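PDB 4H0O: acetate kinase from Entamoeba histolytica, which probably interconverts acetate and acetyl phosphate by phosphoryl transfer, with pyrophosphate as the phosphoryl partner, and belongs to the ASKHA superfamily. Local coordinates for residues S14-F19 against I91-H96; I36-K41 against H57-Q62; S103-S108 against K117-C122; M336-W341 against V383-N388. One frame throughout, in Å; residues are numbered along the deposited sequence.

Interactions 1 and 2 belong to the same mixed sheet of the N-terminal part of the chain. Their centres are about 14 Å apart, and the hairpin of interaction 2 lies within the loop that interaction 1 closes. Interaction 3 follows in series, where the loop before strand 109-110 meets helix 113-120, about 21 Å from interaction 1 between centres. Interaction 4 belongs to the second sheet, about 28 Å from interaction 1 between centres. Interactions 1 and 4 come closest to the predicted site: side chain to side chain, I18 is about 5 Å from the predicted magnesium ligand N20, and N388 about 7 Å from both E390, another, and the predicted transition-state stabiliser H184. The predicted catalytic D154 is farther off, about 10 Å from the F105 side chain.

Interaction 1 of 4, residues S14-F19 against I91-H96; sequences SNVLIF and IAFVGH
Parallel pairing of V16, L17 and I18 with F93, V94 and G95 joins the first strand of the ribonuclease H-like sheet to its parallel neighbour. L17 is gripped from both ends of its backbone: its N reaches F93 O at 2.8 Å, and its O receives G95 N at 2.8 Å. F19 N continues the ladder to G95 O at 3.2 Å. At the opening end N15 O takes A92 N at 3.1 Å, while the bond from F93 N to the same oxygen is weak.

One face carries L17, F19, I91 and V94. L17 CB meets I91 CG2 at 3.9 Å, and V94 CG1, anti to its own backbone N (chi1 -170°), reaches F19 CD2 at 3.9 Å. H96 lies beside F19, pointing the same way. CE1 of H96 comes to 3.7 Å from CD2 of F19, but the rings, tilted by 29°, are slid apart and barely overlap. NE2 of H96 is hydrogen-bonded to OE1 of Q149.

On the other face V16 CG1 rests 4.1 Å from F93 CB, and the F93 ring meets those of F402 and F404. Helices 73-86 and 129-143 pack on the L17-F19 face, with strands 26-31 and 148-153 flanking the pair.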
loop_
_atom_site.group_PDB
_atom_site.type_symbol
_atom_site.label_atom_id
_atom_site.label_comp_id
_atom_site.label_asym_id
_atom_site.label_seq_id
_atom_site.Cartn_x
_atom_site.Cartn_y
_atom_site.Cartn_z
ATOM N N SER B 14 -28.169 34.100 -14.479
ATOM C CA SER B 14 -27.645 34.150 -13.119
ATOM C C SER B 14 -26.130 33.986 -13.105
ATOM O O SER B 14 -25.588 33.082 -13.742
ATOM C CB SER B 14 -28.300 33.073 -12.252
ATOM O OG SER B 14 -29.658 33.381 -11.992
ATOM N N ASN B 15 -25.451 34.864 -12.375
ATOM C CA ASN B 15 -23.999 34.818 -12.278
ATOM C C ASN B 15 -23.560 34.067 -11.024
ATOM O O ASN B 15 -24.180 34.193 -9.964
ATOM C CB ASN B 15 -23.413 36.232 -12.277
ATOM C CG ASN B 15 -23.672 36.975 -13.574
ATOM O OD1 ASN B 15 -23.686 36.384 -14.654
ATOM N ND2 ASN B 15 -23.874 38.283 -13.471
ATOM N N VAL B 16 -22.495 33.281 -11.149
ATOM C CA VAL B 16 -21.943 32.555 -10.010
ATOM C C VAL B 16 -20.485 32.940 -9.805
ATOM O O VAL B 16 -19.670 32.827 -10.724
ATOM C CB VAL B 16 -22.046 31.025 -10.192
ATOM C CG1 VAL B 16 -21.506 30.304 -8.965
ATOM C CG2 VAL B 16 -23.484 30.616 -10.442
ATOM N N LEU B 17 -20.166 33.406 -8.601
ATOM C CA LEU B 17 -18.798 33.769 -8.254
ATOM C C LEU B 17 -18.082 32.574 -7.624
ATOM O O LEU B 17 -18.525 32.048 -6.602
ATOM C CB LEU B 17 -18.804 34.953 -7.282
ATOM C CG LEU B 17 -17.463 35.400 -6.693
ATOM C CD1 LEU B 17 -16.516 35.843 -7.793
ATOM C CD2 LEU B 17 -17.660 36.518 -5.677
ATOM N N ILE B 18 -16.986 32.131 -8.239
ATOM C CA ILE B 18 -16.177 31.054 -7.664
ATOM C C ILE B 18 -14.836 31.586 -7.164
ATOM O O ILE B 18 -14.088 32.213 -7.918
ATOM C CB ILE B 18 -15.933 29.898 -8.668
ATOM C CG1 ILE B 18 -17.166 28.998 -8.771
ATOM C CG2 ILE B 18 -14.740 29.051 -8.248
ATOM C CD1 ILE B 18 -18.149 29.448 -9.800
ATOM N N PHE B 19 -14.538 31.342 -5.892
ATOM C CA PHE B 19 -13.248 31.730 -5.332
ATOM C C PHE B 19 -12.269 30.561 -5.343
ATOM O O PHE B 19 -12.591 29.463 -4.887
ATOM C CB PHE B 19 -13.412 32.255 -3.906
ATOM C CG PHE B 19 -13.880 33.681 -3.830
ATOM C CD1 PHE B 19 -13.106 34.705 -4.357
ATOM C CD2 PHE B 19 -15.080 34.001 -3.212
ATOM C CE1 PHE B 19 -13.531 36.021 -4.285
ATOM C CE2 PHE B 19 -15.507 35.315 -3.130
ATOM C CZ PHE B 19 -14.732 36.326 -3.668
ATOM N N ILE B 91 -24.430 39.207 -8.497
ATOM C CA ILE B 91 -24.039 37.848 -8.132
ATOM C C ILE B 91 -25.145 37.118 -7.373
ATOM O O ILE B 91 -25.601 37.579 -6.324
ATOM C CB ILE B 91 -22.743 37.874 -7.299
ATOM C CG1 ILE B 91 -21.601 38.458 -8.135
ATOM C CG2 ILE B 91 -22.387 36.481 -6.797
ATOM C CD1 ILE B 91 -20.425 38.918 -7.324
ATOM N N ALA B 92 -25.563 35.973 -7.908
ATOM C CA ALA B 92 -26.650 35.193 -7.320
ATOM C C ALA B 92 -26.142 34.070 -6.420
ATOM O O ALA B 92 -26.844 33.632 -5.504
ATOM C CB ALA B 92 -27.544 34.625 -8.413
ATOM N N PHE B 93 -24.928 33.593 -6.694
ATOM C CA PHE B 93 -24.350 32.491 -5.928
ATOM C C PHE B 93 -22.831 32.620 -5.761
ATOM O O PHE B 93 -22.135 33.107 -6.655
ATOM C CB PHE B 93 -24.682 31.150 -6.591
ATOM C CG PHE B 93 -26.159 30.859 -6.679
ATOM C CD1 PHE B 93 -26.846 30.356 -5.585
ATOM C CD2 PHE B 93 -26.854 31.078 -7.859
ATOM C CE1 PHE B 93 -28.203 30.082 -5.663
ATOM C CE2 PHE B 93 -28.212 30.805 -7.944
ATOM C CZ PHE B 93 -28.885 30.306 -6.845
ATOM N N VAL B 94 -22.325 32.183 -4.610
ATOM C CA VAL B 94 -20.883 32.138 -4.380
ATOM C C VAL B 94 -20.463 30.713 -4.037
ATOM O O VAL B 94 -21.022 30.092 -3.128
ATOM C CB VAL B 94 -20.440 33.096 -3.251
ATOM C CG1 VAL B 94 -18.924 33.210 -3.214
ATOM C CG2 VAL B 94 -21.046 34.469 -3.451
ATOM N N GLY B 95 -19.487 30.190 -4.776
ATOM C CA GLY B 95 -18.972 28.859 -4.513
ATOM C C GLY B 95 -17.619 28.915 -3.829
ATOM O O GLY B 95 -16.777 29.746 -4.175
ATOM N N HIS B 96 -17.415 28.034 -2.855
ATOM C CA HIS B 96 -16.152 27.971 -2.129
ATOM C C HIS B 96 -15.626 26.540 -2.094
ATOM O O HIS B 96 -16.385 25.587 -2.269
ATOM C CB HIS B 96 -16.330 28.479 -0.701
ATOM C CG HIS B 96 -16.819 29.886 -0.613
ATOM N ND1 HIS B 96 -15.971 30.971 -0.552
ATOM C CD2 HIS B 96 -18.078 30.395 -0.553
ATOM C CE1 HIS B 96 -16.678 32.082 -0.469
ATOM N NE2 HIS B 96 -17.960 31.758 -0.467
#

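Interaction 2 of 4, residues I36-K41 against H57-Q62; sequences IVCSGK and HHLNGQ
S39 and H58 form the hydrogen-bonded antiparallel pair between strands 38-41 and 57-59, and their two backbone bonds hold this part of the ladder. H58 N points almost straight at S39 O (2.7 Å, 176° at the hydrogen). The return bond from S39 N to H58 O is longer, 3.0 Å, and more bent, with the donor in the carbonyl plane. Each acceptor also takes a CA-H contact: C38 CA comes to 3.3 Å from H58 O, and H57 CA to 3.5 Å from S39 O.

The imidazoles find their polar partners outside the two segments. ND1 of H57 hydrogen-bonds with Y28 OH and its ring stacks on F83, while NE2 of H58 hydrogen-bonds with OE2 of E56. The hydroxyl of S39 sits between its own backbone N and carbonyl carbon (chi1 70°), which brings OG to 3.6 Å from H58 CB.

C38 and L59 make the apolar counterpart on the side facing helix 73-86. L59 CD1 lies 4.1 Å from C38 SG and also 3.6 Å from V37 O. Beyond L59 the chain reverses at once: L59 N donates to Q62 O, and a weak bond returns from Q62 N to L59 O.

On its far edge C38-G40 pairs with strand 26-31, so 36-44 is an inner strand. With 54-59 it makes a beta hairpin that, together with 62-67, carries the antiparallel side of the sheet outward in a meander.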
loop_
_atom_site.group_PDB
_atom_site.type_symbol
_atom_site.label_atom_id
_atom_site.label_comp_id
_atom_site.label_asym_id
_atom_site.label_seq_id
_atom_site.Cartn_x
_atom_site.Cartn_y
_atom_site.Cartn_z
ATOM N N ILE B 36 -17.421 32.062 -18.818
ATOM C CA ILE B 36 -16.765 33.062 -17.982
ATOM C C ILE B 36 -17.045 34.476 -18.489
ATOM O O ILE B 36 -16.822 34.776 -19.662
ATOM C CB ILE B 36 -15.241 32.832 -17.946
ATOM C CG1 ILE B 36 -14.933 31.402 -17.492
ATOM C CG2 ILE B 36 -14.567 33.843 -17.036
ATOM C CD1 ILE B 36 -13.461 31.043 -17.539
ATOM N N VAL B 37 -17.531 35.336 -17.599
ATOM C CA VAL B 37 -17.831 36.722 -17.948
ATOM C C VAL B 37 -16.840 37.678 -17.288
ATOM O O VAL B 37 -16.606 38.783 -17.779
ATOM C CB VAL B 37 -19.277 37.107 -17.561
ATOM C CG1 VAL B 37 -20.266 36.230 -18.299
ATOM C CG2 VAL B 37 -19.486 36.975 -16.063
ATOM N N CYS B 38 -16.261 37.236 -16.176
ATOM C CA CYS B 38 -15.274 38.023 -15.449
ATOM C C CYS B 38 -14.349 37.093 -14.669
ATOM O O CYS B 38 -14.774 36.031 -14.208
ATOM C CB CYS B 38 -15.969 38.999 -14.494
ATOM S SG CYS B 38 -14.903 40.309 -13.840
ATOM N N SER B 39 -13.085 37.491 -14.535
ATOM C CA SER B 39 -12.095 36.709 -13.799
ATOM C C SER B 39 -10.956 37.617 -13.353
ATOM O O SER B 39 -10.786 38.714 -13.888
ATOM C CB SER B 39 -11.548 35.570 -14.663
ATOM O OG SER B 39 -10.734 36.070 -15.708
ATOM N N GLY B 40 -10.173 37.169 -12.377
ATOM C CA GLY B 40 -9.092 37.995 -11.877
ATOM C C GLY B 40 -8.135 37.310 -10.926
ATOM O O GLY B 40 -8.420 36.228 -10.409
ATOM N N LYS B 41 -6.991 37.950 -10.703
ATOM C CA LYS B 41 -5.980 37.453 -9.779
ATOM C C LYS B 41 -5.460 38.618 -8.946
ATOM O O LYS B 41 -5.209 39.703 -9.476
ATOM C CB LYS B 41 -4.827 36.798 -10.549
ATOM C CG LYS B 41 -5.254 35.703 -11.522
ATOM C CD LYS B 41 -4.091 35.215 -12.379
ATOM C CE LYS B 41 -4.544 34.157 -13.380
ATOM N NZ LYS B 41 -3.446 33.750 -14.303
ATOM N N HIS B 57 -8.051 42.417 -13.493
ATOM C CA HIS B 57 -9.387 41.958 -13.842
ATOM C C HIS B 57 -9.542 41.767 -15.347
ATOM O O HIS B 57 -9.134 42.619 -16.138
ATOM C CB HIS B 57 -10.440 42.933 -13.316
ATOM C CG HIS B 57 -10.531 42.977 -11.824
ATOM N ND1 HIS B 57 -11.203 42.025 -11.090
ATOM C CD2 HIS B 57 -10.040 43.865 -10.926
ATOM C CE1 HIS B 57 -11.122 42.322 -9.805
ATOM N NE2 HIS B 57 -10.422 43.436 -9.680
ATOM N N HIS B 58 -10.117 40.632 -15.732
ATOM C CA HIS B 58 -10.466 40.377 -17.122
ATOM C C HIS B 58 -11.986 40.413 -17.246
ATOM O O HIS B 58 -12.692 39.572 -16.682
ATOM C CB HIS B 58 -9.885 39.039 -17.596
ATOM C CG HIS B 58 -8.386 39.034 -17.678
ATOM N ND1 HIS B 58 -7.663 37.921 -18.069
ATOM C CD2 HIS B 58 -7.482 40.001 -17.425
ATOM C CE1 HIS B 58 -6.377 38.215 -18.047
ATOM N NE2 HIS B 58 -6.233 39.467 -17.661
ATOM N N LEU B 59 -12.481 41.416 -17.966
ATOM C CA LEU B 59 -13.913 41.684 -18.050
ATOM C C LEU B 59 -14.316 42.028 -19.478
ATOM O O LEU B 59 -13.873 43.042 -20.025
ATOM C CB LEU B 59 -14.285 42.831 -17.106
ATOM C CG LEU B 59 -15.705 43.396 -17.183
ATOM C CD1 LEU B 59 -16.737 42.311 -16.922
ATOM C CD2 LEU B 59 -15.874 44.550 -16.200
ATOM N N ASN B 60 -15.145 41.170 -20.066
ATOM C CA ASN B 60 -15.603 41.338 -21.440
ATOM C C ASN B 60 -14.447 41.595 -22.395
ATOM O O ASN B 60 -13.813 40.664 -22.891
ATOM C CB ASN B 60 -16.622 42.477 -21.529
ATOM C CG ASN B 60 -17.344 42.510 -22.862
ATOM O OD1 ASN B 60 -17.555 41.474 -23.491
ATOM N ND2 ASN B 60 -17.725 43.704 -23.298
ATOM N N GLY B 61 -14.182 42.871 -22.646
ATOM C CA GLY B 61 -13.105 43.283 -23.520
ATOM C C GLY B 61 -11.690 42.977 -23.064
ATOM O O GLY B 61 -10.981 42.222 -23.729
ATOM N N GLN B 62 -11.231 43.596 -21.978
ATOM C CA GLN B 62 -9.804 43.509 -21.654
ATOM C C GLN B 62 -9.386 43.533 -20.179
ATOM O O GLN B 62 -10.095 43.046 -19.299
ATOM C CB GLN B 62 -9.031 44.592 -22.416
ATOM C CG GLN B 62 -7.521 44.499 -22.264
ATOM C CD GLN B 62 -6.785 45.474 -23.162
ATOM O OE1 GLN B 62 -7.394 46.167 -23.977
ATOM N NE2 GLN B 62 -5.465 45.531 -23.017
#

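Interaction 3 of 4, residues S103-S108 against K117-C122; sequences SYFKKS and KELKEC
Y104 and F105, in the loop between strands 93-98 and 109-110, pack against the C-terminal part of helix 113-120 and C122 just beyond, in a contact of rings, a glutamate chain and a leucine. The E118 side chain is bent at chi2 (-69°), which lays it over one face of Y104. Its CG stands 3.5 Å from the centroid, only 9° off the ring normal, a well-centred CH-pi contact. The carboxylate continues across the same ring, its plane 10° from that of Y104, with OE1 3.7 Å from Y104 CG. This carboxylate has a long salt bridge to K117.

F105 is turned differently. Its plane stands steeply to the carboxylate, and its far end reaches the helix: CZ touches L119 CD2 at 3.6 Å, and CE2 meets E118 CB at 3.8 Å. C122 SG comes in at the ring edge, 4.4 Å from CE2. Within the loop, the CD2 edge of Y104 points into one face of F105, edge-to-face.

One turn earlier in the helix, V114 and V115 touch Y104 and F105 respectively. L119 reaches F134 of helix 129-143 as well as F98, so the contact is backed by that helix and by strand 93-98 of the sheet interior.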
loop_
_atom_site.group_PDB
_atom_site.type_symbol
_atom_site.label_atom_id
_atom_site.label_comp_id
_atom_site.label_asym_id
_atom_site.label_seq_id
_atom_site.Cartn_x
_atom_site.Cartn_y
_atom_site.Cartn_z
ATOM N N SER B 103 -15.229 14.471 9.926
ATOM C CA SER B 103 -16.286 13.481 10.118
ATOM C C SER B 103 -17.686 14.008 9.799
ATOM O O SER B 103 -18.537 13.259 9.320
ATOM C CB SER B 103 -16.243 12.935 11.548
ATOM O OG SER B 103 -16.326 13.986 12.494
ATOM N N TYR B 104 -17.926 15.291 10.061
ATOM C CA TYR B 104 -19.265 15.864 9.912
ATOM C C TYR B 104 -19.753 15.935 8.464
ATOM O O TYR B 104 -20.900 15.593 8.174
ATOM C CB TYR B 104 -19.344 17.255 10.558
ATOM C CG TYR B 104 -20.690 17.932 10.400
ATOM C CD1 TYR B 104 -21.747 17.630 11.249
ATOM C CD2 TYR B 104 -20.903 18.877 9.401
ATOM C CE1 TYR B 104 -22.978 18.244 11.107
ATOM C CE2 TYR B 104 -22.131 19.495 9.252
ATOM C CZ TYR B 104 -23.163 19.176 10.108
ATOM O OH TYR B 104 -24.384 19.790 9.961
ATOM N N PHE B 105 -18.889 16.384 7.562
ATOM C CA PHE B 105 -19.308 16.625 6.185
ATOM C C PHE B 105 -19.279 15.375 5.294
ATOM O O PHE B 105 -18.239 15.013 4.736
ATOM C CB PHE B 105 -18.485 17.762 5.567
ATOM C CG PHE B 105 -18.771 19.118 6.164
ATOM C CD1 PHE B 105 -19.818 19.893 5.685
ATOM C CD2 PHE B 105 -17.986 19.625 7.191
ATOM C CE1 PHE B 105 -20.082 21.143 6.225
ATOM C CE2 PHE B 105 -18.245 20.874 7.733
ATOM C CZ PHE B 105 -19.294 21.632 7.248
ATOM N N LYS B 106 -20.436 14.726 5.175
ATOM C CA LYS B 106 -20.620 13.613 4.247
ATOM C C LYS B 106 -21.117 14.161 2.915
ATOM O O LYS B 106 -21.089 13.476 1.890
ATOM C CB LYS B 106 -21.621 12.594 4.811
ATOM C CG LYS B 106 -21.108 11.798 6.011
ATOM C CD LYS B 106 -22.057 11.915 7.195
ATOM C CE LYS B 106 -21.471 11.268 8.446
ATOM N NZ LYS B 106 -21.684 12.112 9.662
ATOM N N LYS B 107 -21.582 15.406 2.945
ATOM C CA LYS B 107 -22.028 16.093 1.742
ATOM C C LYS B 107 -21.482 17.514 1.706
ATOM O O LYS B 107 -21.278 18.136 2.752
ATOM C CB LYS B 107 -23.560 16.129 1.681
ATOM C CG LYS B 107 -24.210 14.797 1.331
ATOM C CD LYS B 107 -25.736 14.861 1.405
ATOM C CE LYS B 107 -26.225 15.109 2.828
ATOM N NZ LYS B 107 -27.688 14.844 2.979
ATOM N N SER B 108 -21.245 18.031 0.504
ATOM C CA SER B 108 -21.005 19.458 0.345
ATOM C C SER B 108 -22.289 20.160 0.778
ATOM O O SER B 108 -23.352 19.541 0.799
ATOM C CB SER B 108 -20.658 19.796 -1.103
ATOM O OG SER B 108 -19.393 19.267 -1.452
ATOM N N LYS B 117 -20.135 26.849 11.785
ATOM C CA LYS B 117 -19.663 26.338 13.068
ATOM C C LYS B 117 -18.877 25.036 12.891
ATOM O O LYS B 117 -17.842 24.833 13.529
ATOM C CB LYS B 117 -20.854 26.120 14.007
ATOM C CG LYS B 117 -20.539 25.345 15.276
ATOM C CD LYS B 117 -21.788 24.645 15.799
ATOM C CE LYS B 117 -22.453 23.830 14.692
ATOM N NZ LYS B 117 -23.692 23.129 15.140
ATOM N N GLU B 118 -19.366 24.164 12.012
ATOM C CA GLU B 118 -18.717 22.880 11.764
ATOM C C GLU B 118 -17.436 23.027 10.943
ATOM O O GLU B 118 -16.475 22.287 11.150
ATOM C CB GLU B 118 -19.685 21.903 11.087
ATOM C CG GLU B 118 -20.835 21.432 11.974
ATOM C CD GLU B 118 -20.383 20.525 13.108
ATOM O OE1 GLU B 118 -19.247 20.006 13.051
ATOM O OE2 GLU B 118 -21.168 20.328 14.059
ATOM N N LEU B 119 -17.427 23.981 10.015
ATOM C CA LEU B 119 -16.229 24.283 9.233
ATOM C C LEU B 119 -15.104 24.790 10.137
ATOM O O LEU B 119 -13.930 24.466 9.935
ATOM C CB LEU B 119 -16.536 25.318 8.147
ATOM C CG LEU B 119 -17.373 24.866 6.947
ATOM C CD1 LEU B 119 -17.762 26.052 6.069
ATOM C CD2 LEU B 119 -16.619 23.829 6.129
ATOM N N LYS B 120 -15.480 25.581 11.137
ATOM C CA LYS B 120 -14.536 26.150 12.096
ATOM C C LYS B 120 -13.777 25.071 12.866
ATOM O O LYS B 120 -12.592 25.227 13.164
ATOM C CB LYS B 120 -15.282 27.066 13.070
ATOM C CG LYS B 120 -14.413 27.729 14.125
ATOM C CD LYS B 120 -13.477 28.761 13.517
ATOM C CE LYS B 120 -12.818 29.612 14.598
ATOM N NZ LYS B 120 -12.092 28.795 15.613
ATOM N N GLU B 121 -14.460 23.973 13.178
ATOM C CA GLU B 121 -13.853 22.889 13.946
ATOM C C GLU B 121 -12.903 22.043 13.097
ATOM O O GLU B 121 -12.129 21.241 13.626
ATOM C CB GLU B 121 -14.937 22.007 14.575
ATOM C CG GLU B 121 -15.968 22.775 15.400
ATOM C CD GLU B 121 -15.350 23.541 16.560
ATOM O OE1 GLU B 121 -14.568 22.942 17.330
ATOM O OE2 GLU B 121 -15.649 24.747 16.702
ATOM N N CYS B 122 -12.959 22.236 11.783
ATOM C CA CYS B 122 -12.128 21.480 10.849
ATOM C C CYS B 122 -10.813 22.185 10.522
ATOM O O CYS B 122 -10.009 21.670 9.750
ATOM C CB CYS B 122 -12.890 21.216 9.549
ATOM S SG CYS B 122 -14.333 20.156 9.721
#

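Interaction 4 of 4, residues M336-W341 against V383-N388; sequences MGLEVW and VCVAPN
L338 lies over V385 and the chain that follows it, A386 to N388, and its two methyls divide the work. CG lies beside the backbone N (chi1 -57°), and with chi2 at 169° the branch reaches out to the 385-388 segment. CD2 settles beside V385 CB at 3.9 Å and beside A386 O at 3.6 Å, and it comes to 4.1 Å from P387 N. CD1 reaches further along, to 4.0 Å from OD1 of N388, the two side chains meeting at a slant.

V385 points at the helix. Its CG1 is turned anti to the carbonyl carbon (chi1 -76°) and meets G337 O at 3.6 Å. That oxygen has a polar partner too, since R344 NH1 bonds both G337 O and L338 O and thereby joins two successive carbonyls near the end of the helix.

ND2 of N388 bonds to S187 OG and OD1 takes a weak bond from D334 N, which would favour this rotation of the amide, and L338 brushes an oxygen already in use. A386 O likewise accepts T333 OG1.

Helix 334-339 leaves strand 329-333 directly, and 382-385 lies parallel beside that strand. The contact therefore packs the helix that leaves 329-333 onto the parallel neighbour 382-385, which the chain reaches only after further helices and strand 372-373, as in the ribonuclease H-like fold of this superfamily. The predicted magnesium ligand E390 follows closely after N388.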
loop_
_atom_site.group_PDB
_atom_site.type_symbol
_atom_site.label_atom_id
_atom_site.label_comp_id
_atom_site.label_asym_id
_atom_site.label_seq_id
_atom_site.Cartn_x
_atom_site.Cartn_y
_atom_site.Cartn_z
ATOM N N MET B 336 -1.117 15.668 -15.097
ATOM C CA MET B 336 -0.268 14.590 -15.609
ATOM C C MET B 336 -1.052 13.502 -16.343
ATOM O O MET B 336 -0.550 12.909 -17.302
ATOM C CB MET B 336 0.578 13.983 -14.487
ATOM C CG MET B 336 1.543 14.981 -13.848
ATOM S SD MET B 336 2.556 15.842 -15.077
ATOM C CE MET B 336 3.334 17.114 -14.080
ATOM N N GLY B 337 -2.279 13.247 -15.899
ATOM C CA GLY B 337 -3.124 12.250 -16.534
ATOM C C GLY B 337 -3.577 12.671 -17.921
ATOM O O GLY B 337 -3.750 11.832 -18.808
ATOM N N LEU B 338 -3.757 13.976 -18.108
ATOM C CA LEU B 338 -4.291 14.511 -19.357
ATOM C C LEU B 338 -3.200 14.815 -20.380
ATOM O O LEU B 338 -3.408 14.642 -21.582
ATOM C CB LEU B 338 -5.094 15.784 -19.079
ATOM C CG LEU B 338 -6.256 15.671 -18.092
ATOM C CD1 LEU B 338 -6.785 17.049 -17.727
ATOM C CD2 LEU B 338 -7.375 14.803 -18.657
ATOM N N GLU B 339 -2.038 15.251 -19.899
ATOM C CA GLU B 339 -1.026 15.854 -20.771
ATOM C C GLU B 339 0.318 15.119 -20.817
ATOM O O GLU B 339 1.304 15.666 -21.310
ATOM C CB GLU B 339 -0.710 17.277 -20.292
ATOM C CG GLU B 339 -1.944 18.156 -20.099
ATOM C CD GLU B 339 -1.603 19.568 -19.653
ATOM O OE1 GLU B 339 -0.403 19.871 -19.478
ATOM O OE2 GLU B 339 -2.539 20.379 -19.480
ATOM N N VAL B 340 0.360 13.891 -20.305
ATOM C CA VAL B 340 1.595 13.103 -20.288
ATOM C C VAL B 340 1.283 11.690 -20.789
ATOM O O VAL B 340 0.939 10.808 -20.000
ATOM C CB VAL B 340 2.288 13.013 -18.916
ATOM C CG1 VAL B 340 3.604 12.258 -19.027
ATOM C CG2 VAL B 340 2.525 14.403 -18.354
ATOM N N TRP B 341 1.419 11.476 -22.097
ATOM C CA TRP B 341 1.027 10.204 -22.708
ATOM C C TRP B 341 1.915 9.020 -22.315
ATOM O O TRP B 341 1.471 7.870 -22.358
ATOM C CB TRP B 341 0.957 10.327 -24.235
ATOM C CG TRP B 341 2.280 10.555 -24.890
ATOM C CD1 TRP B 341 2.839 11.758 -25.208
ATOM C CD2 TRP B 341 3.208 9.553 -25.321
ATOM N NE1 TRP B 341 4.061 11.567 -25.804
ATOM C CE2 TRP B 341 4.312 10.220 -25.887
ATOM C CE3 TRP B 341 3.215 8.153 -25.283
ATOM C CZ2 TRP B 341 5.413 9.541 -26.411
ATOM C CZ3 TRP B 341 4.308 7.477 -25.801
ATOM C CH2 TRP B 341 5.392 8.172 -26.359
ATOM N N VAL B 383 -10.251 2.831 -21.976
ATOM C CA VAL B 383 -9.408 3.838 -21.335
ATOM C C VAL B 383 -9.753 5.220 -21.880
ATOM O O VAL B 383 -9.846 5.408 -23.098
ATOM C CB VAL B 383 -7.907 3.563 -21.573
ATOM C CG1 VAL B 383 -7.057 4.690 -20.999
ATOM C CG2 VAL B 383 -7.500 2.242 -20.955
ATOM N N CYS B 384 -9.949 6.188 -20.990
ATOM C CA CYS B 384 -10.243 7.544 -21.434
ATOM C C CYS B 384 -9.564 8.587 -20.559
ATOM O O CYS B 384 -9.168 8.306 -19.424
ATOM C CB CYS B 384 -11.752 7.791 -21.457
ATOM S SG CYS B 384 -12.458 8.168 -19.841
ATOM N N VAL B 385 -9.421 9.788 -21.107
ATOM C CA VAL B 385 -8.990 10.944 -20.336
ATOM C C VAL B 385 -10.212 11.826 -20.137
ATOM O O VAL B 385 -11.034 11.968 -21.048
ATOM C CB VAL B 385 -7.888 11.741 -21.062
ATOM C CG1 VAL B 385 -6.556 11.027 -20.956
ATOM C CG2 VAL B 385 -8.257 11.958 -22.529
ATOM N N ALA B 386 -10.345 12.409 -18.948
ATOM C CA ALA B 386 -11.494 13.257 -18.648
ATOM C C ALA B 386 -11.066 14.527 -17.919
ATOM O O ALA B 386 -10.459 14.459 -16.851
ATOM C CB ALA B 386 -12.526 12.490 -17.837
ATOM N N PRO B 387 -11.381 15.693 -18.509
ATOM C CA PRO B 387 -11.046 17.019 -17.971
ATOM C C PRO B 387 -11.646 17.268 -16.586
ATOM O O PRO B 387 -12.758 16.812 -16.311
ATOM C CB PRO B 387 -11.685 17.976 -18.980
ATOM C CG PRO B 387 -11.759 17.199 -20.249
ATOM C CD PRO B 387 -12.013 15.777 -19.840
ATOM N N ASN B 388 -10.917 17.991 -15.739
ATOM C CA ASN B 388 -11.387 18.316 -14.395
ATOM C C ASN B 388 -10.957 19.715 -13.953
ATOM O O ASN B 388 -10.438 19.889 -12.849
ATOM C CB ASN B 388 -10.886 17.280 -13.380
ATOM C CG ASN B 388 -9.371 17.277 -13.249
ATOM O OD1 ASN B 388 -8.653 17.524 -14.221
ATOM N ND2 ASN B 388 -8.878 17.006 -12.042
#